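PDB 2O0Y: transcriptional regulator from Rhodococcus sp., which probably binds DNA as an IclR-family transcription factor, joining a helix-turn-helix domain to a GAF-like C-terminal domain. Local coordinates for residues V100-Q105 with A248-A253; F210-S215 with V219-T224. All blocks are in the same frame, centred on the assembly; numbering follows the deposited sequence.

Contact 1. Residues V100-Q105 with A248-A253; sequences VDIMRQ and AEEISA
Ile-102 and Ile-251 meet at the nearest approach of two helical segments, 100-105 and 248-253, that run almost exactly antiparallel (173°) with their axes 10.0 Å apart. The contact between them is mainly apolar and rests on four side chains. The two isoleucine side chains lie side by side, pointing opposite ways, and the CG2 branch of Ile-102 lies 3.9 Å from the end methyl CD1 of Ile-251. That same methyl continues to Met-103, a selenomethionine, reaching its CG at 4.0 Å where the two chains meet roughly perpendicular. Met-103 then bends at its third torsion (58°), and its side chain also packs on Ala-128 and Cys-130 of strand 123-130.

Both helices belong to the C-terminal domain of the IclR family, which is related to GAF domains; here helix 237-254 is packed against the antiparallel sheet and helix 97-110 lies alongside it. On the sheet side Ile-251 also touches Leu-212 of strand 205-213, whereas Ile-102 extends its hold along helix 237-254 to Ala-247 and Ile-254.

Glu-250 takes part through its carbon chain. Its CB is 3.7 Å from CD1 of Ile-102, and beyond CG the chain runs extended, which carries OE1 alongside CG1 of the isoleucine at 3.8 Å.

Within the 100-105 helix, one turn along its own surface, NH2 of Arg-104 donates to OD1 of Asp-101 at 2.8 Å in a salt bridge with an N-H...O angle of 155°. The carboxylate oxygen sits at the edge of the guanidinium, close to its plane, and is approached on its anti side from somewhat outside the carboxylate plane.

Contact 2. Residues F210-S215 with V219-T224; sequences FPLVDS and VVAALT
Antiparallel strand pairing joins 210-213 to 219-224 in a beta hairpin within the six-stranded sheet of the C-terminal domain. Phe-210 and Leu-223 form a hydrogen-bonded pair, each N meeting the other's O at 2.8 Å. N of Leu-212 donates to O of Ala-221 at 2.8 Å, nearly straight (172°) but from above the carbonyl plane. Next to the turn the register slips by one residue in a classic beta bulge, where Val-220 and Ala-221 both face Leu-212. O of Leu-212 consequently accepts two N-H groups, from N of Val-220 at 2.9 Å in the carbonyl plane and from N of Ala-221 at 3.3 Å, tilted from it.

On one face, CG of Leu-212 stands anti to its carbonyl carbon (chi1 -61°), which sets it 3.9 Å from CB of Leu-223; CD1 is 3.9 Å from CB of Ala-221, and the side chain also meets Ala-248 of helix 237-254. Shortening Leu-212 to alanine removes CG and both methyls and would probably leave Leu-223, Ala-221 and Ala-248 without their common packing partner. The other face carries Pro-211, whose CB lies 3.8 Å from CG2 of Val-219; both also touch Ile-156 of helix 152-157.

How the contacts relate
Of the elements in these contacts, helix 97-110 is the first along the chain and supplies 100-105, the opening half of contact 1. The chain then builds strands 113-120 and 123-130 and several helices before reaching the hairpin, where contact 2 closes a short loop of three residues. Strand 219-228 leads on to helix 237-254, whose segment 248-253 closes contact 1 across 142 residues; contact 2 is thus nested within that long loop. The centres are 11 Å apart and the contacts touch: Ser-252 OG lies 3.0 Å from Val-213 N, a probable hydrogen bond. Helix 237-254 packs on both the hairpin and helix 97-110, which also reaches strand 123-130 directly.

Contact 1. Residues V100-Q105 with A248-A253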
# COMPACT_ATOMS: atom_id res chain seq x y z
N VAL B 100 20.14 11.96 -0.23
CA VAL B 100 20.99 11.25 -1.21
C VAL B 100 22.42 11.83 -1.26
O VAL B 100 23.39 11.06 -1.22
CB VAL B 100 20.35 11.19 -2.59
CG1 VAL B 100 21.19 10.34 -3.51
CG2 VAL B 100 18.94 10.53 -2.45
N ASP B 101 22.56 13.15 -1.27
CA ASP B 101 23.91 13.77 -1.15
C ASP B 101 24.68 13.24 0.07
O ASP B 101 25.85 12.88 -0.03
CB ASP B 101 23.84 15.30 -1.04
CG ASP B 101 23.31 15.95 -2.28
OD1 ASP B 101 23.29 15.29 -3.34
OD2 ASP B 101 22.88 17.13 -2.18
N ILE B 102 24.02 13.18 1.23
CA ILE B 102 24.73 12.69 2.44
C ILE B 102 25.16 11.24 2.25
O ILE B 102 26.24 10.87 2.63
CB ILE B 102 23.85 12.85 3.72
CG1 ILE B 102 23.72 14.33 4.12
CG2 ILE B 102 24.41 12.04 4.88
CD1 ILE B 102 22.47 14.59 5.04
N MSE B 103 24.31 10.41 1.67
CA MSE B 103 24.62 8.99 1.47
C MSE B 103 25.77 8.85 0.48
O MSE B 103 26.65 7.99 0.60
CB MSE B 103 23.38 8.27 0.94
CG MSE B 103 22.21 8.24 1.89
SE MSE B 103 20.62 7.40 1.03
CE MSE B 103 21.31 5.62 0.52
N ARG B 104 25.73 9.68 -0.55
CA ARG B 104 26.78 9.66 -1.57
C ARG B 104 28.12 10.04 -0.94
O ARG B 104 29.14 9.34 -1.13
CB ARG B 104 26.42 10.61 -2.74
CG ARG B 104 27.26 10.35 -3.96
CD ARG B 104 27.07 11.44 -5.02
NE ARG B 104 25.66 11.42 -5.48
CZ ARG B 104 24.76 12.37 -5.24
NH1 ARG B 104 23.54 12.20 -5.72
NH2 ARG B 104 25.07 13.49 -4.56
N GLN B 105 28.12 11.09 -0.12
CA GLN B 105 29.37 11.48 0.53
C GLN B 105 29.89 10.39 1.51
O GLN B 105 31.09 10.10 1.59
CB GLN B 105 29.23 12.85 1.20
CG GLN B 105 30.53 13.41 1.76
CD GLN B 105 31.55 13.68 0.67
OE1 GLN B 105 31.21 14.24 -0.38
NE2 GLN B 105 32.82 13.29 0.90
N ALA B 248 23.78 9.52 9.70
CA ALA B 248 22.45 9.13 10.23
C ALA B 248 21.80 10.31 10.98
O ALA B 248 20.61 10.62 10.83
CB ALA B 248 22.60 7.90 11.15
N GLU B 249 22.60 10.99 11.78
CA GLU B 249 22.10 12.11 12.58
C GLU B 249 21.57 13.18 11.62
O GLU B 249 20.48 13.70 11.83
CB GLU B 249 23.24 12.67 13.44
CG GLU B 249 23.64 11.73 14.59
CD GLU B 249 24.79 12.24 15.49
OE1 GLU B 249 25.40 13.30 15.18
OE2 GLU B 249 25.08 11.55 16.52
N GLU B 250 22.37 13.52 10.60
CA GLU B 250 22.01 14.54 9.60
C GLU B 250 20.75 14.18 8.81
O GLU B 250 19.92 15.01 8.58
CB GLU B 250 23.17 14.75 8.64
CG GLU B 250 24.38 15.46 9.31
CD GLU B 250 25.68 15.30 8.55
OE1 GLU B 250 25.64 15.08 7.33
OE2 GLU B 250 26.76 15.39 9.17
N ILE B 251 20.65 12.92 8.38
CA ILE B 251 19.48 12.42 7.63
C ILE B 251 18.21 12.43 8.51
O ILE B 251 17.12 12.83 8.07
CB ILE B 251 19.78 10.98 7.04
CG1 ILE B 251 20.80 11.08 5.90
CG2 ILE B 251 18.52 10.33 6.55
CD1 ILE B 251 21.42 9.69 5.56
N SER B 252 18.34 12.00 9.76
CA SER B 252 17.20 12.03 10.66
C SER B 252 16.81 13.50 10.90
O SER B 252 15.62 13.81 10.98
CB SER B 252 17.50 11.32 11.98
OG SER B 252 17.57 9.92 11.80
N ALA B 253 17.79 14.40 11.01
CA ALA B 253 17.44 15.84 11.17
C ALA B 253 16.63 16.39 10.00
O ALA B 253 15.69 17.14 10.22
CB ALA B 253 18.68 16.71 11.42

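Contact 2. Residues F210-S215 with V219-T224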
# COMPACT_ATOMS: atom_id res chain seq x y z
N PHE B 210 23.08 2.04 11.27
CA PHE B 210 22.61 3.00 12.28
C PHE B 210 21.11 3.19 12.06
O PHE B 210 20.66 3.17 10.91
CB PHE B 210 23.32 4.37 12.12
CG PHE B 210 24.62 4.46 12.88
CD1 PHE B 210 25.77 3.86 12.40
CD2 PHE B 210 24.68 5.12 14.10
CE1 PHE B 210 26.99 3.92 13.11
CE2 PHE B 210 25.90 5.19 14.80
CZ PHE B 210 27.03 4.59 14.30
N PRO B 211 20.34 3.47 13.14
CA PRO B 211 18.94 3.76 12.95
C PRO B 211 18.75 5.14 12.34
O PRO B 211 19.45 6.09 12.69
CB PRO B 211 18.36 3.75 14.39
CG PRO B 211 19.50 3.99 15.30
CD PRO B 211 20.74 3.52 14.56
N LEU B 212 17.75 5.24 11.47
CA LEU B 212 17.22 6.55 11.07
C LEU B 212 15.83 6.64 11.71
O LEU B 212 15.09 5.67 11.67
CB LEU B 212 17.08 6.60 9.54
CG LEU B 212 18.45 6.41 8.86
CD1 LEU B 212 18.16 6.34 7.32
CD2 LEU B 212 19.33 7.61 9.20
N VAL B 213 15.50 7.80 12.29
CA VAL B 213 14.25 7.94 13.08
C VAL B 213 13.35 9.05 12.54
O VAL B 213 13.83 9.98 11.82
CB VAL B 213 14.58 8.20 14.56
CG1 VAL B 213 15.41 7.00 15.16
CG2 VAL B 213 15.42 9.45 14.73
N ASP B 214 12.05 8.95 12.84
CA ASP B 214 11.15 10.07 12.60
C ASP B 214 11.35 11.15 13.67
O ASP B 214 12.21 11.02 14.55
CB ASP B 214 9.69 9.61 12.52
CG ASP B 214 9.23 8.94 13.77
OD1 ASP B 214 9.88 9.13 14.83
OD2 ASP B 214 8.21 8.25 13.70
N SER B 215 10.61 12.25 13.57
CA SER B 215 10.68 13.29 14.60
C SER B 215 10.50 12.76 16.04
O SER B 215 11.12 13.30 16.96
CB SER B 215 9.63 14.37 14.34
OG SER B 215 10.03 15.12 13.20
N VAL B 219 12.36 4.27 15.01
CA VAL B 219 13.24 3.80 13.92
C VAL B 219 12.39 3.50 12.72
O VAL B 219 11.51 2.63 12.79
CB VAL B 219 14.05 2.55 14.37
CG1 VAL B 219 14.98 2.01 13.24
CG2 VAL B 219 14.88 2.90 15.62
N VAL B 220 12.63 4.23 11.63
CA VAL B 220 11.86 4.04 10.40
C VAL B 220 12.72 3.44 9.29
O VAL B 220 12.22 2.98 8.30
CB VAL B 220 11.24 5.35 9.89
CG1 VAL B 220 10.12 5.85 10.91
CG2 VAL B 220 12.29 6.42 9.62
N ALA B 221 14.03 3.46 9.46
CA ALA B 221 14.91 2.92 8.42
C ALA B 221 16.25 2.66 9.06
O ALA B 221 16.47 3.04 10.20
CB ALA B 221 15.06 3.93 7.25
N ALA B 222 17.15 2.00 8.32
CA ALA B 222 18.47 1.68 8.85
C ALA B 222 19.50 2.11 7.82
O ALA B 222 19.48 1.64 6.67
CB ALA B 222 18.55 0.21 9.11
N LEU B 223 20.35 3.07 8.17
CA LEU B 223 21.37 3.51 7.26
C LEU B 223 22.55 2.53 7.38
O LEU B 223 23.16 2.40 8.45
CB LEU B 223 21.84 4.91 7.64
CG LEU B 223 22.93 5.53 6.74
CD1 LEU B 223 22.31 5.89 5.35
CD2 LEU B 223 23.48 6.80 7.35
N THR B 224 22.90 1.86 6.28
CA THR B 224 23.76 0.71 6.39
C THR B 224 24.97 0.71 5.42
O THR B 224 24.78 0.89 4.23
CB THR B 224 22.92 -0.54 6.18
OG1 THR B 224 21.81 -0.51 7.11
CG2 THR B 224 23.72 -1.82 6.44